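Local coordinates for protein chintase (Rhizomucor miehei, PDB 5YUQ) that probably hydrolyses chitin, as a TIM-barrel glycoside hydrolase of family 18 whose active site forms a tunnel, at residues A[113-118]-A[272-277]; A[144-149]-A[175-180]; A[285-290]-A[354-359]. One frame throughout, in Å; residues are numbered along the deposited sequence. Where two conformers were deposited one is given.

Interaction 1: residues A[113-118]-A[272-277]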
loop_
_atom_site.group_PDB
_atom_site.type_symbol
_atom_site.label_atom_id
_atom_site.label_comp_id
_atom_site.label_asym_id
_atom_site.label_seq_id
_atom_site.Cartn_x
_atom_site.Cartn_y
_atom_site.Cartn_z
ATOM N N ASN A 113 8.485 -13.727 0.547
ATOM C CA ASN A 113 8.208 -12.560 1.361
ATOM C C ASN A 113 6.701 -12.349 1.384
ATOM O O ASN A 113 5.964 -13.143 0.808
ATOM C CB ASN A 113 8.990 -11.356 0.845
ATOM C CG ASN A 113 10.484 -11.637 0.785
ATOM O OD1 ASN A 113 11.028 -12.323 1.652
ATOM N ND2 ASN A 113 11.146 -11.136 -0.250
ATOM N N GLY A 114 6.231 -11.378 2.121
ATOM C CA GLY A 114 4.815 -11.362 2.359
ATOM C C GLY A 114 4.658 -12.390 3.520
ATOM O O GLY A 114 5.631 -12.901 4.004
ATOM N N VAL A 115 3.479 -12.694 3.958
ATOM C CA VAL A 115 3.269 -13.659 5.033
ATOM C C VAL A 115 4.008 -14.960 4.709
ATOM O O VAL A 115 3.887 -15.503 3.606
ATOM C CB VAL A 115 1.769 -13.880 5.298
ATOM C CG1 VAL A 115 1.538 -15.130 6.120
ATOM C CG2 VAL A 115 1.182 -12.664 6.001
ATOM N N ALA A 116 4.803 -15.435 5.663
ATOM C CA ALA A 116 5.765 -16.506 5.400
ATOM C C ALA A 116 5.148 -17.790 4.844
ATOM O O ALA A 116 5.749 -18.467 4.003
ATOM C CB ALA A 116 6.562 -16.808 6.659
ATOM N N CYS A 117 3.958 -18.131 5.324
ATOM C CA CYS A 117 3.323 -19.390 4.952
ATOM C C CYS A 117 2.313 -19.243 3.809
ATOM O O CYS A 117 1.534 -20.166 3.529
ATOM C CB CYS A 117 2.669 -20.042 6.173
ATOM S SG CYS A 117 1.313 -19.079 6.865
ATOM N N ASN A 118 2.322 -18.087 3.144
ATOM C CA ASN A 118 1.550 -17.934 1.909
ATOM C C ASN A 118 1.835 -19.059 0.929
ATOM O O ASN A 118 2.981 -19.499 0.799
ATOM C CB ASN A 118 1.899 -16.611 1.220
ATOM C CG ASN A 118 1.180 -15.424 1.817
ATOM O OD1 ASN A 118 0.303 -15.563 2.676
ATOM N ND2 ASN A 118 1.540 -14.238 1.352
ATOM N N ASP A 272 1.070 -12.956 12.257
ATOM C CA ASP A 272 0.660 -13.392 10.935
ATOM C C ASP A 272 -0.115 -14.708 11.024
ATOM O O ASP A 272 0.060 -15.470 11.977
ATOM C CB ASP A 272 1.892 -13.544 10.037
ATOM C CG ASP A 272 2.423 -12.218 9.545
ATOM O OD1 ASP A 272 1.707 -11.206 9.663
ATOM O OD2 ASP A 272 3.548 -12.182 9.013
ATOM N N PRO A 273 -0.978 -14.978 10.031
ATOM C CA PRO A 273 -1.802 -16.193 10.055
ATOM C C PRO A 273 -1.026 -17.451 9.664
ATOM O O PRO A 273 -1.335 -18.091 8.652
ATOM C CB PRO A 273 -2.895 -15.886 9.029
ATOM C CG PRO A 273 -2.238 -14.947 8.064
ATOM C CD PRO A 273 -1.337 -14.091 8.907
ATOM N N CYS A 274 -0.032 -17.795 10.474
ATOM C CA CYS A 274 0.743 -19.015 10.297
ATOM C C CYS A 274 0.869 -19.720 11.629
ATOM O O CYS A 274 0.850 -19.077 12.677
ATOM C CB CYS A 274 2.146 -18.695 9.783
ATOM S SG CYS A 274 2.149 -17.804 8.215
ATOM N N PRO A 275 1.000 -21.048 11.594
ATOM C CA PRO A 275 1.268 -21.817 12.815
ATOM C C PRO A 275 2.480 -21.288 13.590
ATOM O O PRO A 275 3.541 -21.050 13.005
ATOM C CB PRO A 275 1.563 -23.215 12.279
ATOM C CG PRO A 275 0.743 -23.305 11.017
ATOM C CD PRO A 275 0.783 -21.918 10.420
ATOM N N ASN A 276 2.302 -21.069 14.883
ATOM C CA ASN A 276 3.403 -20.634 15.740
ATOM C C ASN A 276 3.981 -19.252 15.455
ATOM O O ASN A 276 5.028 -18.861 15.970
ATOM C CB ASN A 276 4.438 -21.776 15.888
ATOM C CG ASN A 276 3.881 -22.958 16.709
ATOM O OD1 ASN A 276 3.016 -23.713 16.275
ATOM N ND2 ASN A 276 4.320 -23.058 17.908
ATOM N N ALA A 277 3.254 -18.495 14.639
ATOM C CA ALA A 277 3.669 -17.127 14.363
ATOM C C ALA A 277 3.691 -16.331 15.666
ATOM O O ALA A 277 2.787 -16.455 16.491
ATOM C CB ALA A 277 2.723 -16.473 13.361
HETATM O O HOH W 1 4.982 -14.368 8.326
#
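A water bridges Asp-272 and Ala-116, taking the backbone N-H of Ala-116 (2.9 Å from N to the water oxygen) and donating a hydrogen bond to Asp-272 OD2 (2.7 Å from the water oxygen). The carboxylate is gripped on both oxygens, because Asp-272 OD1 accepts from the indole NE1 of Trp-67. With its rotation fixed in this way, the acid lies alongside Val-115, and Val-115 CG2 rests 3.8 Å from Asp-272 CG. The other methyl does a different job: CG1 of Val-115, held trans to the backbone N (chi1 164°), comes within 3.5 Å of Cys-274 SG, while both methyls come near CD of Pro-273. Trp-67 also touches Val-115, so the same indole that holds the acid backs the valine. The covalent link is the bond between Cys-117 SG and Cys-274 SG, 2.0 Å long, with a relaxed chi3 of -90°. It cross-links two long loops of the family 18 TIM barrel: the one between strand 101-105 and helix 124-139, and the one between strands 228-240 and 284-286. No direct hydrogen bond joins the two segments. Each cysteine is set in a tight bend. Cys-117 sits within a type I turn closed by Asn-118 N and Val-115 O, 3.1 Å apart; Cys-274 follows Pro-273, the centre of an inverse gamma turn in which Cys-274 N reaches Asp-272 O at 2.8 Å. Cys-274 also opens a type II turn. Pro-273 O approaches Cys-117 SG to 3.3 Å, and Leu-71 packs on Cys-117 from a further loop.

Interaction 2: residues A[144-149]-A[175-180]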
loop_
_atom_site.group_PDB
_atom_site.type_symbol
_atom_site.label_atom_id
_atom_site.label_comp_id
_atom_site.label_asym_id
_atom_site.label_seq_id
_atom_site.Cartn_x
_atom_site.Cartn_y
_atom_site.Cartn_z
ATOM N N ILE A 144 -13.839 -1.407 -13.014
ATOM C CA ILE A 144 -12.493 -0.980 -12.814
ATOM C C ILE A 144 -11.684 -2.109 -12.163
ATOM O O ILE A 144 -11.926 -2.506 -11.046
ATOM C CB ILE A 144 -12.429 0.211 -11.817
ATOM C CG1 ILE A 144 -13.226 1.401 -12.356
ATOM C CG2 ILE A 144 -10.987 0.616 -11.556
ATOM C CD1 ILE A 144 -13.729 2.258 -11.241
ATOM N N LEU A 145 -10.742 -2.646 -12.948
ATOM C CA LEU A 145 -9.893 -3.722 -12.451
ATOM C C LEU A 145 -8.521 -3.152 -12.176
ATOM O O LEU A 145 -7.843 -2.651 -13.071
ATOM C CB LEU A 145 -9.806 -4.874 -13.449
ATOM C CG LEU A 145 -11.117 -5.603 -13.747
ATOM C CD1 LEU A 145 -10.919 -6.664 -14.824
ATOM C CD2 LEU A 145 -11.678 -6.226 -12.484
ATOM N N THR A 146 -8.126 -3.190 -10.916
ATOM C CA THR A 146 -6.825 -2.673 -10.537
ATOM C C THR A 146 -6.120 -3.677 -9.657
ATOM O O THR A 146 -6.716 -4.652 -9.185
ATOM C CB THR A 146 -6.910 -1.325 -9.784
ATOM O OG1 THR A 146 -7.664 -1.490 -8.574
ATOM C CG2 THR A 146 -7.570 -0.268 -10.655
ATOM N N THR A 147 -4.836 -3.440 -9.452
ATOM C CA THR A 147 -4.048 -4.294 -8.579
ATOM C C THR A 147 -3.116 -3.418 -7.765
ATOM O O THR A 147 -2.580 -2.435 -8.278
ATOM C CB THR A 147 -3.269 -5.374 -9.382
ATOM O OG1 THR A 147 -2.412 -6.101 -8.499
ATOM C CG2 THR A 147 -2.429 -4.736 -10.466
ATOM N N ALA A 148 -2.975 -3.733 -6.479
ATOM C CA ALA A 148 -1.987 -3.071 -5.641
ATOM C C ALA A 148 -0.714 -3.889 -5.733
ATOM O O ALA A 148 -0.729 -5.101 -5.508
ATOM C CB ALA A 148 -2.466 -2.991 -4.204
ATOM N N VAL A 149 0.389 -3.227 -6.063
ATOM C CA VAL A 149 1.611 -3.926 -6.452
ATOM C C VAL A 149 2.827 -3.493 -5.638
ATOM O O VAL A 149 2.862 -2.385 -5.102
ATOM C CB VAL A 149 1.894 -3.693 -7.947
ATOM C CG1 VAL A 149 0.681 -4.050 -8.787
ATOM C CG2 VAL A 149 2.286 -2.251 -8.198
ATOM N N ALA A 175 -5.325 -0.200 -13.863
ATOM C CA ALA A 175 -4.308 0.556 -13.140
ATOM C C ALA A 175 -3.573 -0.297 -12.146
ATOM O O ALA A 175 -4.123 -1.270 -11.614
ATOM C CB ALA A 175 -4.927 1.770 -12.429
ATOM N N PHE A 176 -2.332 0.097 -11.891
ATOM C CA PHE A 176 -1.438 -0.634 -11.013
ATOM C C PHE A 176 -1.056 0.325 -9.903
ATOM O O PHE A 176 -0.390 1.345 -10.145
ATOM C CB PHE A 176 -0.192 -1.067 -11.789
ATOM C CG PHE A 176 -0.482 -2.025 -12.925
ATOM C CD1 PHE A 176 -1.066 -1.573 -14.102
ATOM C CD2 PHE A 176 -0.167 -3.370 -12.816
ATOM C CE1 PHE A 176 -1.345 -2.446 -15.142
ATOM C CE2 PHE A 176 -0.428 -4.258 -13.856
ATOM C CZ PHE A 176 -1.021 -3.798 -15.027
ATOM N N TYR A 177 -1.499 0.026 -8.687
ATOM C CA TYR A 177 -1.296 0.927 -7.555
ATOM C C TYR A 177 -0.011 0.548 -6.835
ATOM O O TYR A 177 0.016 -0.442 -6.113
ATOM C CB TYR A 177 -2.460 0.811 -6.564
ATOM C CG TYR A 177 -3.822 1.290 -7.049
ATOM C CD1 TYR A 177 -4.020 1.745 -8.348
ATOM C CD2 TYR A 177 -4.909 1.286 -6.187
ATOM C CE1 TYR A 177 -5.272 2.178 -8.775
ATOM C CE2 TYR A 177 -6.161 1.719 -6.601
ATOM C CZ TYR A 177 -6.332 2.169 -7.887
ATOM O OH TYR A 177 -7.573 2.596 -8.290
ATOM N N ILE A 178 1.047 1.336 -7.017
ATOM C CA ILE A 178 2.350 1.014 -6.431
ATOM C C ILE A 178 2.402 1.317 -4.939
ATOM O O ILE A 178 2.212 2.458 -4.511
ATOM C CB ILE A 178 3.485 1.779 -7.126
ATOM C CG1 ILE A 178 3.532 1.415 -8.611
ATOM C CG2 ILE A 178 4.821 1.452 -6.482
ATOM C CD1 ILE A 178 4.519 2.254 -9.411
ATOM N N MET A 179 2.687 0.290 -4.145
ATOM C CA MET A 179 2.765 0.462 -2.702
ATOM C C MET A 179 4.149 0.950 -2.307
ATOM O O MET A 179 4.960 0.206 -1.754
ATOM C CB MET A 179 2.385 -0.837 -1.996
ATOM C CG MET A 179 0.921 -1.199 -2.232
ATOM S SD MET A 179 0.428 -2.771 -1.510
ATOM C CE MET A 179 1.356 -2.744 0.029
ATOM N N ALA A 180 4.418 2.215 -2.616
ATOM C CA ALA A 180 5.706 2.824 -2.313
ATOM C C ALA A 180 5.750 3.294 -0.872
ATOM O O ALA A 180 5.943 4.471 -0.593
ATOM C CB ALA A 180 5.956 3.990 -3.247
#
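Thr-146 lies over one face of the Tyr-177 ring, its CB 4.2 Å from the centroid and 22° off the normal, a CH-pi contact displaced toward the rim. Its methyl, CG2, fits between the phenol end of Tyr-177 and the small Ala-175, 3.8 Å from Ala-175 CB. The hydroxyl, OG1, also lies over the ring but is bonded to Asn-103 ND2. Thr-147 points to the other side of the sheet, where its CG2 meets Phe-176 CD2 at 3.5 Å. Putting OG1 trans to the backbone N (chi1 174°) turns that methyl to the ring and sends the hydroxyl to Leu-104 O and Tyr-128 OH. Val-149 fills the groove between Phe-176 and Ile-178: CG1 comes at the ring edge, near its plane, and CG2 lies 3.9 Å from Ile-178 CG1. Strands 144-149 and 175-178 run parallel as neighbouring staves of the TIM barrel, 23° apart in direction. On the next stave and just beyond it, Asn-103, Asp-105 and Glu-107 belong to a sequence resembling the DxxDxDxE signature of family 18, with Asn-103 at the place of the second aspartate; the final glutamate is the catalytic acid in relatives. Thr-146, Ala-148, Ala-175 and Tyr-177 share one face; Thr-147, Val-149, Phe-176 and Ile-178 share the other, where helices 124-139 and 211-220 pack. Four backbone bonds lace the pair. Thr-147 N reaches Ala-175 O at 3.1 Å; Thr-147 O takes Tyr-177 N at 2.7 Å; Val-149 N and Val-149 O meet Tyr-177 O and Met-179 N, each at 2.8 Å. Ala-175 N is buried here and finds no partner. Ala-148 is a low spot of its face, beside Asp-105, and Met-179 SD lies over it in one of that residue's two conformers.

Interaction 3: residues A[285-290]-A[354-359]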
loop_
_atom_site.group_PDB
_atom_site.type_symbol
_atom_site.label_atom_id
_atom_site.label_comp_id
_atom_site.label_asym_id
_atom_site.label_seq_id
_atom_site.Cartn_x
_atom_site.Cartn_y
_atom_site.Cartn_z
ATOM N N TYR A 285 2.874 4.681 12.991
ATOM C CA TYR A 285 2.622 5.907 13.717
ATOM C C TYR A 285 1.748 6.736 12.785
ATOM O O TYR A 285 2.242 7.285 11.803
ATOM C CB TYR A 285 3.965 6.596 13.951
ATOM C CG TYR A 285 4.114 7.275 15.289
ATOM C CD1 TYR A 285 3.590 8.534 15.496
ATOM C CD2 TYR A 285 4.810 6.669 16.324
ATOM C CE1 TYR A 285 3.727 9.171 16.692
ATOM C CE2 TYR A 285 4.954 7.310 17.548
ATOM C CZ TYR A 285 4.406 8.559 17.715
ATOM O OH TYR A 285 4.533 9.219 18.916
ATOM N N ILE A 286 0.448 6.812 13.053
ATOM C CA ILE A 286 -0.441 7.447 12.072
ATOM C C ILE A 286 -0.392 8.966 12.147
ATOM O O ILE A 286 -0.019 9.542 13.168
ATOM C CB ILE A 286 -1.901 6.958 12.165
ATOM C CG1 ILE A 286 -2.536 7.382 13.491
ATOM C CG2 ILE A 286 -1.973 5.449 11.976
ATOM C CD1 ILE A 286 -4.052 7.288 13.470
ATOM N N TRP A 287 -0.761 9.619 11.054
ATOM C CA TRP A 287 -0.664 11.066 10.987
ATOM C C TRP A 287 -1.408 11.752 12.125
ATOM O O TRP A 287 -0.918 12.745 12.670
ATOM C CB TRP A 287 -1.170 11.600 9.652
ATOM C CG TRP A 287 -1.193 13.092 9.653
ATOM C CD1 TRP A 287 -2.285 13.898 9.799
ATOM C CD2 TRP A 287 -0.062 13.964 9.530
ATOM N NE1 TRP A 287 -1.901 15.221 9.775
ATOM C CE2 TRP A 287 -0.541 15.286 9.606
ATOM C CE3 TRP A 287 1.309 13.754 9.357
ATOM C CZ2 TRP A 287 0.302 16.393 9.507
ATOM C CZ3 TRP A 287 2.146 14.850 9.262
ATOM C CH2 TRP A 287 1.640 16.155 9.339
ATOM N N ARG A 288 -2.576 11.242 12.492
ATOM C CA ARG A 288 -3.368 11.882 13.558
ATOM C C ARG A 288 -2.485 12.049 14.810
ATOM O O ARG A 288 -2.572 13.067 15.439
ATOM C CB ARG A 288 -4.618 11.142 13.944
ATOM C CG ARG A 288 -5.671 11.094 12.862
ATOM C CD ARG A 288 -6.896 10.258 13.166
ATOM N NE ARG A 288 -7.750 10.890 14.174
ATOM C CZ ARG A 288 -8.606 11.858 13.913
ATOM N NH1 ARG A 288 -8.803 12.331 12.689
ATOM N NH2 ARG A 288 -9.309 12.344 14.891
ATOM N N THR A 289 -1.708 11.015 15.140
ATOM C CA THR A 289 -0.830 11.054 16.306
ATOM C C THR A 289 0.308 12.049 16.116
ATOM O O THR A 289 0.630 12.817 17.024
ATOM C CB THR A 289 -0.230 9.676 16.587
ATOM O OG1 THR A 289 -1.280 8.699 16.632
ATOM C CG2 THR A 289 0.521 9.685 17.913
ATOM N N ILE A 290 0.921 12.025 14.938
ATOM C CA ILE A 290 1.995 12.957 14.613
ATOM C C ILE A 290 1.517 14.402 14.783
ATOM O O ILE A 290 2.213 15.237 15.371
ATOM C CB ILE A 290 2.500 12.717 13.176
ATOM C CG1 ILE A 290 3.003 11.272 13.042
ATOM C CG2 ILE A 290 3.607 13.692 12.814
ATOM C CD1 ILE A 290 3.461 10.888 11.629
ATOM N N MET A 354 -6.559 7.771 8.783
ATOM C CA MET A 354 -5.332 8.223 9.423
ATOM C C MET A 354 -5.088 9.723 9.372
ATOM O O MET A 354 -4.287 10.216 10.074
ATOM C CB MET A 354 -4.077 7.507 8.854
ATOM C CG MET A 354 -4.147 6.022 8.943
ATOM S SD MET A 354 -2.608 5.410 8.096
ATOM C CE MET A 354 -2.725 3.635 8.464
ATOM N N ASP A 355 -5.820 10.393 8.493
ATOM C CA ASP A 355 -5.674 11.834 8.341
ATOM C C ASP A 355 -6.263 12.531 9.559
ATOM O O ASP A 355 -7.069 11.944 10.292
ATOM C CB ASP A 355 -6.395 12.308 7.075
ATOM C CG ASP A 355 -5.794 13.575 6.503
ATOM O OD1 ASP A 355 -4.897 14.185 7.133
ATOM O OD2 ASP A 355 -6.229 13.970 5.416
ATOM N N ASP A 356 -5.854 13.772 9.786
ATOM C CA ASP A 356 -6.441 14.548 10.880
ATOM C C ASP A 356 -7.809 15.109 10.490
ATOM O O ASP A 356 -8.278 14.931 9.362
ATOM C CB ASP A 356 -5.475 15.642 11.361
ATOM C CG ASP A 356 -5.116 16.643 10.278
ATOM O OD1 ASP A 356 -5.964 16.924 9.398
ATOM O OD2 ASP A 356 -3.987 17.182 10.327
ATOM N N ASP A 357 -8.463 15.779 11.432
ATOM C CA ASP A 357 -9.805 16.283 11.183
ATOM C C ASP A 357 -9.809 17.443 10.188
ATOM O O ASP A 357 -10.849 17.799 9.637
ATOM C CB ASP A 357 -10.441 16.712 12.505
ATOM C CG ASP A 357 -10.794 15.536 13.394
ATOM O OD1 ASP A 357 -10.821 14.390 12.901
ATOM O OD2 ASP A 357 -11.071 15.769 14.591
ATOM N N GLU A 358 -8.646 18.038 9.967
ATOM C CA GLU A 358 -8.523 19.132 9.010
ATOM C C GLU A 358 -8.172 18.651 7.607
ATOM O O GLU A 358 -7.980 19.466 6.705
ATOM C CB GLU A 358 -7.465 20.134 9.482
ATOM C CG GLU A 358 -7.802 20.833 10.802
ATOM C CD GLU A 358 -7.662 19.928 12.019
ATOM O OE1 GLU A 358 -6.749 19.073 12.043
ATOM O OE2 GLU A 358 -8.475 20.068 12.956
ATOM N N ASN A 359 -8.089 17.334 7.423
ATOM C CA ASN A 359 -7.737 16.753 6.126
ATOM C C ASN A 359 -6.392 17.262 5.625
ATOM O O ASN A 359 -6.217 17.451 4.424
ATOM C CB ASN A 359 -8.806 17.041 5.053
ATOM C CG ASN A 359 -10.223 16.764 5.533
ATOM O OD1 ASN A 359 -10.617 15.608 5.711
ATOM N ND2 ASN A 359 -11.012 17.826 5.702
#
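Trp-287 and Asp-356 run alongside each other in the same direction, with the indole and carboxylate planes 59° apart. Asp-356 OD2 sits almost in the indole plane, 2.9 Å from Trp-287 NE1 along a fairly straight N-H line, yet the N-H comes down on the oxygen from above the carboxylate plane. Thr-360 OG1 binds the same oxygen, so the acid joins Trp-287 to the start of helix 360-363, whose Thr-360 and Leu-361 touch the indole. Arg-288 bends at chi3 (72°), which turns the edge of its guanidinium to the 354-359 loop. There, end-on, NH1 and NH2 converge on one oxygen in a salt bridge: Asp-357 OD1 is 2.9 Å from Arg-288 NH1 and 3.2 Å from NH2. Both nitrogens reach that oxygen from one face of the carboxylate, whose plane is turned 50° from the guanidinium. Arg-288 NH1 has a second acceptor, Asp-355 O, at 3.0 Å and on a lone pair, which fixes the rotation of the group. These contacts join the first turn of helix 287-292, in the region inserted after strand 228-240 of the TIM barrel, to the loop that follows strand 346-350. At the Met-354 end, Ile-286 crosses the extended methionine, with Ile-286 CG2 3.8 Å from Met-354 CG; Phe-234 and Tyr-235 pack on the methionine as well. Asp-355 turns its carboxylate to the backbone N-H groups of Leu-361 and Leu-362. Between these two sites, Met-354 O accepts a weak bond from Arg-288 N and lies 3.4 Å from Trp-287 CB.

Along the chain, interaction 2 is nested inside the stretch of chain spanned by interaction 1, and interaction 3 follows both. None touches another: the centres of interactions 1 and 2 are about 23 Å apart, those of 2 and 3 about 24 Å, and those of 1 and 3 about 30 Å. Interaction 2 pairs two staves of the TIM barrel, near the centre of the molecule (about 9 Å from it). Interaction 1, at the surface, disulfide-links the loop after strand 101-105 to the one between strands 228-240 and 284-286. Interaction 3 joins the strand and helix that follow that loop to the loop after strand 346-350, so the region beyond strand 228-240 is tied back to the barrel at two separate places.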